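Side-chain contacts in DNA alpha-glucosyltransferase (Enterobacteria phage T4, PDB 1XV5), which belongs to the GT-B class of glycosyltransferases, with two Rossmann-like parallel sheets, and holds uridine-5'-diphosphate in its ligand pocket: residues A[203-206]-A[207-211]; A[335-338]-A[339-343]; A[102-105]-A[106-110]; A[126-129]-A[130-134]. One frame throughout, in Å; residues are numbered along the deposited sequence.

Contact 1: residues A[203-206]-A[207-211]. With UDP (uridine-5'-diphosphate), chain C.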
loop_
_atom_site.group_PDB
_atom_site.type_symbol
_atom_site.label_atom_id
_atom_site.label_comp_id
_atom_site.label_asym_id
_atom_site.label_seq_id
_atom_site.Cartn_x
_atom_site.Cartn_y
_atom_site.Cartn_z
ATOM N N ILE A 203 0.759 11.773 -3.348
ATOM C CA ILE A 203 1.178 11.058 -2.139
ATOM C C ILE A 203 1.857 9.740 -2.504
ATOM O O ILE A 203 1.469 9.071 -3.465
ATOM C CB ILE A 203 -0.009 10.751 -1.181
ATOM C CG1 ILE A 203 -1.149 10.069 -1.944
ATOM C CG2 ILE A 203 -0.478 12.035 -0.505
ATOM C CD1 ILE A 203 -2.251 9.511 -1.027
ATOM N N GLY A 204 2.880 9.378 -1.734
ATOM C CA GLY A 204 3.607 8.146 -1.977
ATOM C C GLY A 204 4.931 8.149 -1.232
ATOM O O GLY A 204 5.002 8.598 -0.089
ATOM N N ARG A 205 5.977 7.633 -1.875
ATOM C CA ARG A 205 7.313 7.605 -1.284
ATOM C C ARG A 205 8.342 7.669 -2.401
ATOM O O ARG A 205 7.987 7.584 -3.576
ATOM C CB ARG A 205 7.517 6.362 -0.410
ATOM C CG ARG A 205 7.151 5.040 -1.043
ATOM C CD ARG A 205 7.129 3.954 0.026
ATOM N NE ARG A 205 6.725 2.659 -0.508
ATOM C CZ ARG A 205 7.509 1.868 -1.233
ATOM N NH1 ARG A 205 7.050 0.710 -1.679
ATOM N NH2 ARG A 205 8.757 2.229 -1.502
ATOM N N THR A 206 9.613 7.811 -2.043
ATOM C CA THR A 206 10.647 7.961 -3.053
ATOM C C THR A 206 11.129 6.700 -3.762
ATOM O O THR A 206 12.238 6.213 -3.532
ATOM C CB THR A 206 11.858 8.730 -2.476
ATOM O OG1 THR A 206 11.388 9.886 -1.768
ATOM C CG2 THR A 206 12.779 9.199 -3.606
ATOM N N THR A 207 10.270 6.178 -4.632
ATOM C CA THR A 207 10.577 5.007 -5.441
ATOM C C THR A 207 10.034 5.394 -6.804
ATOM O O THR A 207 8.876 5.775 -6.929
ATOM C CB THR A 207 9.890 3.753 -4.895
ATOM O OG1 THR A 207 10.479 3.414 -3.633
ATOM C CG2 THR A 207 10.073 2.585 -5.851
ATOM N N THR A 208 10.878 5.316 -7.825
ATOM C CA THR A 208 10.469 5.754 -9.149
ATOM C C THR A 208 9.191 5.170 -9.741
ATOM O O THR A 208 8.510 5.863 -10.498
ATOM C CB THR A 208 11.632 5.609 -10.156
ATOM O OG1 THR A 208 12.069 4.249 -10.199
ATOM C CG2 THR A 208 12.800 6.499 -9.730
ATOM N N TRP A 209 8.835 3.928 -9.414
ATOM C CA TRP A 209 7.595 3.403 -9.987
ATOM C C TRP A 209 6.348 4.029 -9.373
ATOM O O TRP A 209 5.230 3.754 -9.812
ATOM C CB TRP A 209 7.512 1.864 -9.919
ATOM C CG TRP A 209 7.588 1.199 -8.576
ATOM C CD1 TRP A 209 8.691 0.615 -8.019
ATOM C CD2 TRP A 209 6.499 0.933 -7.680
ATOM N NE1 TRP A 209 8.355 -0.006 -6.840
ATOM C CE2 TRP A 209 7.016 0.173 -6.608
ATOM C CE3 TRP A 209 5.134 1.258 -7.683
ATOM C CZ2 TRP A 209 6.215 -0.271 -5.545
ATOM C CZ3 TRP A 209 4.337 0.813 -6.624
ATOM C CH2 TRP A 209 4.883 0.058 -5.573
ATOM N N LYS A 210 6.539 4.884 -8.371
ATOM C CA LYS A 210 5.417 5.569 -7.735
ATOM C C LYS A 210 5.047 6.776 -8.586
ATOM O O LYS A 210 4.053 7.453 -8.326
ATOM C CB LYS A 210 5.790 6.027 -6.321
ATOM C CG LYS A 210 6.010 4.888 -5.334
ATOM C CD LYS A 210 4.709 4.190 -4.944
ATOM C CE LYS A 210 4.969 3.122 -3.888
ATOM N NZ LYS A 210 3.737 2.414 -3.423
ATOM N N GLY A 211 5.878 7.052 -9.589
ATOM C CA GLY A 211 5.624 8.153 -10.506
ATOM C C GLY A 211 5.837 9.590 -10.063
ATOM O O GLY A 211 5.160 10.485 -10.565
HETATM N N1 UDP C . 1.868 6.447 4.250
HETATM C C2 UDP C . 1.875 7.254 5.369
HETATM N N3 UDP C . 2.939 8.117 5.452
HETATM C C4 UDP C . 3.969 8.255 4.541
HETATM C C5 UDP C . 3.881 7.390 3.404
HETATM C C6 UDP C . 2.860 6.535 3.302
HETATM O O2 UDP C . 0.999 7.214 6.218
HETATM O O4 UDP C . 4.859 9.079 4.752
HETATM C "C1'" UDP C . 0.769 5.485 4.114
HETATM C "C2'" UDP C . -0.085 5.662 2.863
HETATM O "O2'" UDP C . -1.036 6.690 3.037
HETATM C "C3'" UDP C . -0.683 4.266 2.750
HETATM C "C4'" UDP C . 0.515 3.387 3.106
HETATM O "O4'" UDP C . 1.330 4.196 3.996
HETATM O "O3'" UDP C . -1.709 4.111 3.731
HETATM C "C5'" UDP C . 1.354 2.939 1.925
HETATM O "O5'" UDP C . 0.708 1.860 1.258
HETATM P PA UDP C . 0.590 1.772 -0.330
HETATM O O1A UDP C . -0.139 0.516 -0.602
HETATM O O2A UDP C . 0.040 3.056 -0.841
HETATM O O3A UDP C . 2.126 1.656 -0.882
HETATM P PB UDP C . 3.467 0.960 -0.246
HETATM O O1B UDP C . 4.245 0.415 -1.388
HETATM O O2B UDP C . 4.104 1.944 0.658
HETATM O O3B UDP C . 2.915 -0.252 0.617
#
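Arg205 and Lys210 meet at the diphosphate of UDP. From CB of Arg205, the side chain first turns to set CG between the backbone N and the carbonyl carbon (chi1 50°). It then runs extended to NE. CG passes Lys210 CE at 4.1 Å, and CD approaches UDP O2B. NE donates to UDP O2B (3.0 Å) in a fairly straight bond. Lys210 CE lies over one face of the guanidinium, offset toward the rim, 3.9 Å from CZ of Arg205. NH1 donates to UDP O1B at 2.8 Å, with an N-H...O angle of 161°. Trp209 CZ2 approaches NH1 obliquely. NH2 lies 3.0 Å from Thr207 OG1, but the angle is too poor for a hydrogen bond.

Lys210 NZ also donates to UDP O1B (2.9 Å) and weakly to UDP O3A. Its salt bridge to Glu307 fixes it further. Both cations thus donate to O1B, and together they probably offset the negative charge of the diphosphate. An inverse gamma turn is centred on Thr206, with Thr207 N donating to Arg205 O (2.9 Å). Thr206 OG1 bonds to the carbonyl of Glu236. Thr309 and Glu312 of helix 308-316 also bond to UDP.

The loop follows strand 199-203, a middle strand of its parallel sheet. After the short 3-10 turn 208-210 comes helix 212-223, with Gly211 at its N-cap. Ile203, ending the strand, packs on helices 308-316 and 278-286.

Contact 2: residues A[335-338]-A[339-343]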
loop_
_atom_site.group_PDB
_atom_site.type_symbol
_atom_site.label_atom_id
_atom_site.label_comp_id
_atom_site.label_asym_id
_atom_site.label_seq_id
_atom_site.Cartn_x
_atom_site.Cartn_y
_atom_site.Cartn_z
ATOM N N ASP A 335 -16.650 -7.162 -11.996
ATOM C CA ASP A 335 -16.868 -7.871 -13.254
ATOM C C ASP A 335 -15.615 -8.236 -14.046
ATOM O O ASP A 335 -15.709 -8.713 -15.175
ATOM C CB ASP A 335 -17.829 -7.078 -14.141
ATOM C CG ASP A 335 -17.315 -5.698 -14.461
ATOM O OD1 ASP A 335 -16.093 -5.481 -14.360
ATOM O OD2 ASP A 335 -18.138 -4.834 -14.825
ATOM N N ASN A 336 -14.447 -7.999 -13.457
ATOM C CA ASN A 336 -13.169 -8.349 -14.078
ATOM C C ASN A 336 -12.808 -7.596 -15.361
ATOM O O ASN A 336 -12.032 -8.091 -16.181
ATOM C CB ASN A 336 -13.140 -9.859 -14.332
ATOM C CG ASN A 336 -11.736 -10.430 -14.312
ATOM O OD1 ASN A 336 -10.921 -10.066 -13.464
ATOM N ND2 ASN A 336 -11.453 -11.348 -15.234
ATOM N N THR A 337 -13.373 -6.406 -15.536
ATOM C CA THR A 337 -13.075 -5.588 -16.709
ATOM C C THR A 337 -12.063 -4.519 -16.293
ATOM O O THR A 337 -11.959 -4.181 -15.114
ATOM C CB THR A 337 -14.344 -4.899 -17.251
ATOM O OG1 THR A 337 -14.937 -4.114 -16.214
ATOM C CG2 THR A 337 -15.358 -5.935 -17.726
ATOM N N PRO A 338 -11.305 -3.967 -17.255
ATOM C CA PRO A 338 -10.310 -2.936 -16.924
ATOM C C PRO A 338 -10.928 -1.777 -16.143
ATOM O O PRO A 338 -12.057 -1.370 -16.417
ATOM C CB PRO A 338 -9.801 -2.496 -18.298
ATOM C CG PRO A 338 -9.957 -3.747 -19.134
ATOM C CD PRO A 338 -11.317 -4.248 -18.702
ATOM N N LEU A 339 -10.194 -1.236 -15.174
ATOM C CA LEU A 339 -10.712 -0.129 -14.379
ATOM C C LEU A 339 -11.042 1.073 -15.264
ATOM O O LEU A 339 -11.989 1.804 -14.992
ATOM C CB LEU A 339 -9.700 0.283 -13.308
ATOM C CG LEU A 339 -9.228 -0.788 -12.325
ATOM C CD1 LEU A 339 -8.346 -0.116 -11.265
ATOM C CD2 LEU A 339 -10.416 -1.470 -11.661
ATOM N N THR A 340 -10.262 1.266 -16.325
ATOM C CA THR A 340 -10.478 2.383 -17.243
ATOM C C THR A 340 -11.753 2.265 -18.085
ATOM O O THR A 340 -12.180 3.240 -18.707
ATOM C CB THR A 340 -9.280 2.550 -18.212
ATOM O OG1 THR A 340 -8.876 1.265 -18.702
ATOM C CG2 THR A 340 -8.105 3.224 -17.510
ATOM N N SER A 341 -12.366 1.085 -18.106
ATOM C CA SER A 341 -13.577 0.888 -18.900
ATOM C C SER A 341 -14.844 1.385 -18.212
ATOM O O SER A 341 -15.946 1.195 -18.725
ATOM C CB SER A 341 -13.744 -0.594 -19.254
ATOM O OG SER A 341 -13.995 -1.373 -18.095
ATOM N N HIS A 342 -14.693 2.029 -17.060
ATOM C CA HIS A 342 -15.851 2.522 -16.324
ATOM C C HIS A 342 -15.934 4.031 -16.191
ATOM O O HIS A 342 -14.925 4.733 -16.254
ATOM C CB HIS A 342 -15.876 1.935 -14.913
ATOM C CG HIS A 342 -16.017 0.449 -14.877
ATOM N ND1 HIS A 342 -14.961 -0.404 -15.109
ATOM C CD2 HIS A 342 -17.094 -0.338 -14.649
ATOM C CE1 HIS A 342 -15.381 -1.652 -15.024
ATOM N NE2 HIS A 342 -16.671 -1.640 -14.747
ATOM N N ASP A 343 -17.160 4.513 -16.004
ATOM C CA ASP A 343 -17.418 5.929 -15.794
ATOM C C ASP A 343 -17.301 6.034 -14.278
ATOM O O ASP A 343 -18.296 6.094 -13.559
ATOM C CB ASP A 343 -18.831 6.284 -16.257
ATOM C CG ASP A 343 -19.200 7.719 -15.950
ATOM O OD1 ASP A 343 -18.295 8.504 -15.603
ATOM O OD2 ASP A 343 -20.396 8.062 -16.061
#
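Pro338 and Ser341 are joined twice at one carbonyl oxygen. The first group of interactions is hydrogen bonds. Ser341 N donates to Pro338 O (3.0 Å) from well above the carbonyl plane. This bond closes the 3-10 turn 339-341. Ser341 OG donates to the same Pro338 O at 2.6 Å and lies in the carbonyl plane. With chi1 at 67°, Ser341 tucks OG back over its own backbone, toward Pro338 O. His342 ND1 adds a weak, bent bond to Pro338 O (3.3 Å). It reaches the oxygen with its ring edge. Three donors thus gather on one acceptor. Within 335-338, Asp335 OD1 accepts from Thr337 N (3.1 Å) and forms an Asx turn.

The second group is polar contact without a defined bond. The carboxylate of Asp335 faces the far edge of the His342 ring, with OD2 3.5 Å from NE2. The two planes are only 25° apart, so the groups are nearly coplanar. The negative charge may polarise the imidazole.

The third group is van der Waals packing. Pro338 CB touches Thr340 OG1 at 3.9 Å, and Pro338 CD touches Ser341 OG at 4.0 Å.

The loop lies at the surface, between helix 324-329 and strand 347-349. Leu339 is its buried residue and packs on Trp348 of that strand and on Phe381 and His385 of helix 368-386. His342 meets Phe332 edge-to-face and also touches the ring of Phe381.

Contact 3: residues A[102-105]-A[106-110]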
loop_
_atom_site.group_PDB
_atom_site.type_symbol
_atom_site.label_atom_id
_atom_site.label_comp_id
_atom_site.label_asym_id
_atom_site.label_seq_id
_atom_site.Cartn_x
_atom_site.Cartn_y
_atom_site.Cartn_z
ATOM N N ASP A 102 9.541 -23.211 13.084
ATOM C CA ASP A 102 9.634 -24.636 13.387
ATOM C C ASP A 102 8.857 -25.036 14.635
ATOM O O ASP A 102 8.411 -26.178 14.750
ATOM C CB ASP A 102 11.100 -25.046 13.571
ATOM C CG ASP A 102 11.854 -25.147 12.259
ATOM O OD1 ASP A 102 13.079 -25.392 12.301
ATOM O OD2 ASP A 102 11.227 -24.991 11.189
ATOM N N ASN A 103 8.688 -24.105 15.567
ATOM C CA ASN A 103 7.988 -24.415 16.806
ATOM C C ASN A 103 6.554 -23.920 16.944
ATOM O O ASN A 103 5.964 -24.022 18.019
ATOM C CB ASN A 103 8.813 -23.939 18.002
ATOM C CG ASN A 103 10.092 -24.733 18.170
ATOM O OD1 ASN A 103 11.063 -24.533 17.440
ATOM N ND2 ASN A 103 10.089 -25.656 19.120
ATOM N N ILE A 104 5.989 -23.383 15.868
ATOM C CA ILE A 104 4.601 -22.934 15.914
ATOM C C ILE A 104 3.768 -24.207 16.015
ATOM O O ILE A 104 4.090 -25.202 15.372
ATOM C CB ILE A 104 4.201 -22.198 14.619
ATOM C CG1 ILE A 104 5.000 -20.902 14.484
ATOM C CG2 ILE A 104 2.705 -21.916 14.624
ATOM C CD1 ILE A 104 4.875 -20.249 13.121
ATOM N N LYS A 105 2.708 -24.185 16.816
ATOM C CA LYS A 105 1.867 -25.367 16.956
ATOM C C LYS A 105 1.397 -25.844 15.585
ATOM O O LYS A 105 0.897 -25.058 14.780
ATOM C CB LYS A 105 0.662 -25.073 17.856
ATOM C CG LYS A 105 1.048 -24.700 19.281
ATOM C CD LYS A 105 -0.108 -24.853 20.258
ATOM C CE LYS A 105 -1.222 -23.869 19.985
ATOM N NZ LYS A 105 -2.327 -24.031 20.968
ATOM N N PRO A 106 1.571 -27.145 15.296
ATOM C CA PRO A 106 1.163 -27.725 14.014
ATOM C C PRO A 106 -0.307 -27.509 13.670
ATOM O O PRO A 106 -0.670 -27.432 12.497
ATOM C CB PRO A 106 1.501 -29.205 14.187
ATOM C CG PRO A 106 2.705 -29.159 15.064
ATOM C CD PRO A 106 2.309 -28.133 16.102
ATOM N N SER A 107 -1.150 -27.407 14.692
ATOM C CA SER A 107 -2.582 -27.220 14.480
ATOM C C SER A 107 -2.947 -25.801 14.051
ATOM O O SER A 107 -4.027 -25.570 13.511
ATOM C CB SER A 107 -3.352 -27.578 15.751
ATOM O OG SER A 107 -3.044 -26.682 16.804
ATOM N N ILE A 108 -2.051 -24.852 14.293
ATOM C CA ILE A 108 -2.303 -23.466 13.921
ATOM C C ILE A 108 -2.220 -23.285 12.408
ATOM O O ILE A 108 -1.279 -23.759 11.767
ATOM C CB ILE A 108 -1.295 -22.515 14.616
ATOM C CG1 ILE A 108 -1.601 -22.455 16.116
ATOM C CG2 ILE A 108 -1.364 -21.128 13.994
ATOM C CD1 ILE A 108 -0.617 -21.630 16.931
ATOM N N ARG A 109 -3.210 -22.606 11.837
ATOM C CA ARG A 109 -3.222 -22.374 10.399
ATOM C C ARG A 109 -2.409 -21.127 10.091
ATOM O O ARG A 109 -2.799 -20.016 10.447
ATOM C CB ARG A 109 -4.659 -22.210 9.888
ATOM C CG ARG A 109 -4.752 -22.042 8.378
ATOM C CD ARG A 109 -6.158 -22.301 7.857
ATOM N NE ARG A 109 -6.575 -23.681 8.091
ATOM C CZ ARG A 109 -7.701 -24.217 7.627
ATOM N NH1 ARG A 109 -8.534 -23.490 6.894
ATOM N NH2 ARG A 109 -7.996 -25.481 7.901
ATOM N N VAL A 110 -1.274 -21.317 9.431
ATOM C CA VAL A 110 -0.399 -20.207 9.093
ATOM C C VAL A 110 -0.718 -19.632 7.721
ATOM O O VAL A 110 -0.676 -20.335 6.713
ATOM C CB VAL A 110 1.077 -20.644 9.124
ATOM C CG1 VAL A 110 1.971 -19.504 8.676
ATOM C CG2 VAL A 110 1.449 -21.095 10.532
#
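Ile104 and Ile108 meet through matching first torsions (chi1 -65° and -70°). In each, CG2 lies opposite the backbone N and CG1 lies beside it. CG2 of Ile104 is thereby brought against CB of Ile108 at 4.0 Å, and the two side chains cross at about a right angle. The same CG2 reaches CD1 of Ile108 at 4.1 Å and, more loosely, CG2 of Val110 at 4.4 Å. The CG1 branch of Ile108 ends in CD1, which also meets Lys105; the two side chains cross at a slant. Lys105 bends at chi3 (-66°). The bend folds its chain back, so that CB and CE both rest on Ile108 CD1, each at 3.8 Å.

The backbone makes a type I beta turn from Lys105 to Ile108. Ile108 N donates to Lys105 O (3.0 Å), from above the carbonyl plane. The turn links helix 91-103 to strand 109-114 and so completes a beta-alpha-beta unit with strand 78-83. Asn74 OD1 bonds to Lys105 N, and Arg134 NH1 bonds to Ile108 O and weakly to Lys105 O.

Ile104 and Ile108 are buried and pack on Leu79 of strand 78-83; Val110, in the neighbouring strand, is buried too. Lys105, Pro106 and Ser107 are exposed at the surface. Lys105 gives only its aliphatic part to the contact, and its end leads away. The side chains meet by apolar contact alone, and the hydrogen bond across the turn is made by the backbone. The side chains therefore fit by shape rather than by polar pairing.

Contact 4: residues A[126-129]-A[130-134]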
loop_
_atom_site.group_PDB
_atom_site.type_symbol
_atom_site.label_atom_id
_atom_site.label_comp_id
_atom_site.label_asym_id
_atom_site.label_seq_id
_atom_site.Cartn_x
_atom_site.Cartn_y
_atom_site.Cartn_z
ATOM N N LEU A 126 14.711 -12.394 4.519
ATOM C CA LEU A 126 15.430 -13.530 5.078
ATOM C C LEU A 126 14.385 -14.474 5.655
ATOM O O LEU A 126 13.462 -14.037 6.344
ATOM C CB LEU A 126 16.389 -13.090 6.188
ATOM C CG LEU A 126 17.668 -12.348 5.788
ATOM C CD1 LEU A 126 18.459 -11.991 7.038
ATOM C CD2 LEU A 126 18.505 -13.219 4.866
ATOM N N GLY A 127 14.522 -15.763 5.359
ATOM C CA GLY A 127 13.583 -16.741 5.874
ATOM C C GLY A 127 12.234 -16.781 5.178
ATOM O O GLY A 127 11.283 -17.356 5.705
ATOM N N LEU A 128 12.135 -16.180 3.998
ATOM C CA LEU A 128 10.869 -16.190 3.270
ATOM C C LEU A 128 10.535 -17.602 2.793
ATOM O O LEU A 128 9.376 -18.019 2.822
ATOM C CB LEU A 128 10.929 -15.244 2.068
ATOM C CG LEU A 128 9.621 -15.127 1.275
ATOM C CD1 LEU A 128 8.491 -14.704 2.206
ATOM C CD2 LEU A 128 9.793 -14.119 0.151
ATOM N N GLU A 129 11.554 -18.338 2.358
ATOM C CA GLU A 129 11.350 -19.701 1.883
ATOM C C GLU A 129 10.785 -20.578 2.992
ATOM O O GLU A 129 9.831 -21.324 2.777
ATOM C CB GLU A 129 12.663 -20.306 1.371
ATOM C CG GLU A 129 12.501 -21.732 0.854
ATOM C CD GLU A 129 13.788 -22.336 0.314
ATOM O OE1 GLU A 129 13.734 -23.479 -0.186
ATOM O OE2 GLU A 129 14.848 -21.677 0.386
ATOM N N GLU A 130 11.378 -20.485 4.180
ATOM C CA GLU A 130 10.927 -21.275 5.318
ATOM C C GLU A 130 9.512 -20.883 5.713
ATOM O O GLU A 130 8.719 -21.715 6.152
ATOM C CB GLU A 130 11.871 -21.086 6.509
ATOM C CG GLU A 130 13.236 -21.732 6.321
ATOM C CD GLU A 130 14.252 -20.815 5.667
ATOM O OE1 GLU A 130 13.862 -19.950 4.856
ATOM O OE2 GLU A 130 15.454 -20.974 5.960
ATOM N N THR A 131 9.202 -19.604 5.550
ATOM C CA THR A 131 7.883 -19.092 5.881
ATOM C C THR A 131 6.859 -19.681 4.918
ATOM O O THR A 131 5.781 -20.126 5.325
ATOM C CB THR A 131 7.856 -17.554 5.776
ATOM O OG1 THR A 131 8.859 -17.002 6.640
ATOM C CG2 THR A 131 6.489 -17.012 6.177
ATOM N N VAL A 132 7.207 -19.683 3.637
ATOM C CA VAL A 132 6.333 -20.215 2.601
ATOM C C VAL A 132 6.081 -21.711 2.784
ATOM O O VAL A 132 4.966 -22.188 2.579
ATOM C CB VAL A 132 6.934 -19.971 1.195
ATOM C CG1 VAL A 132 6.124 -20.707 0.136
ATOM C CG2 VAL A 132 6.951 -18.476 0.896
ATOM N N ARG A 133 7.113 -22.448 3.183
ATOM C CA ARG A 133 6.976 -23.888 3.370
ATOM C C ARG A 133 6.080 -24.270 4.548
ATOM O O ARG A 133 5.478 -25.343 4.552
ATOM C CB ARG A 133 8.357 -24.528 3.526
ATOM C CG ARG A 133 9.212 -24.420 2.271
ATOM C CD ARG A 133 10.581 -25.060 2.449
ATOM N NE ARG A 133 11.396 -24.939 1.241
ATOM C CZ ARG A 133 11.156 -25.588 0.106
ATOM N NH1 ARG A 133 10.124 -26.416 0.015
ATOM N NH2 ARG A 133 11.946 -25.403 -0.943
ATOM N N ARG A 134 5.988 -23.393 5.541
ATOM C CA ARG A 134 5.151 -23.661 6.707
ATOM C C ARG A 134 3.714 -23.212 6.464
ATOM O O ARG A 134 2.777 -23.728 7.071
ATOM C CB ARG A 134 5.703 -22.934 7.939
ATOM C CG ARG A 134 4.793 -23.008 9.165
ATOM C CD ARG A 134 4.608 -24.442 9.639
ATOM N NE ARG A 134 3.688 -24.550 10.773
ATOM C CZ ARG A 134 2.364 -24.471 10.685
ATOM N NH1 ARG A 134 1.619 -24.583 11.777
ATOM N NH2 ARG A 134 1.780 -24.285 9.508
#
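Thr131 and Gly127 meet at the start of helix 128-134, where Gly127 holds the N-cap position. Its backbone has positive phi, which suits glycine. Gly127 O is satisfied twice. Thr131 N donates to it at 3.1 Å, as the first i to i+4 bond of the helix. Thr131 OG1 donates to it at 2.6 Å. The two donors reach this oxygen from opposite faces of the carbonyl plane. Thr131 OG1 sits beside its own backbone N (chi1 -57°), and this turns it back toward the glycine. The hydroxyl also bonds to Tyr97 OH of helix 91-103.

The next two carbonyls are taken by the helix in the usual way. Leu128 O accepts from Val132 N (2.9 Å), and Glu129 O accepts from Arg133 N (3.0 Å). On the buried side, Leu128 CD1 packs on Val132 CG2, and both residues touch Trp155 of helix 146-155.

Glu130 bends at chi2 (89°). Its OE1 thereby returns to within 3.4 Å of Gly127 CA. Its OE2 has a long, weak ion pair with Lys98.

Glu129 and Arg133 lie side by side, one turn apart, and form a salt bridge. Their planes are 47° apart. Arg133 NH2 has a second acceptor, Trp155 O, and the guanidinium makes a cation-pi contact with Tyr156. Both NE (3.1 Å) and NH2 (2.7 Å) of Arg133 donate to the same oxygen, Glu129 OE1, which NH2 meets at its anti lone pair.

How the contacts relate
Contacts 3 and 4 belong to one parallel sheet and its helices. Their centres are about 13 Å apart, and they touch where Arg134 of contact 4 reaches the backbone of contact 3. Contacts 1 and 2 attach to the other sheet, with centres about 24 Å apart and no touch. Contact 1 is closest to the centre of the chain and alone lines the UDP pocket, so its chemistry is cationic. Contacts 1, 3 and 4 are partly buried; contact 2 lies at the surface, a loop held by polar bonds on one carbonyl. Contact 3 relies on apolar branches round a turn, while contact 4 combines a helix start with a salt bridge between side chains one turn apart.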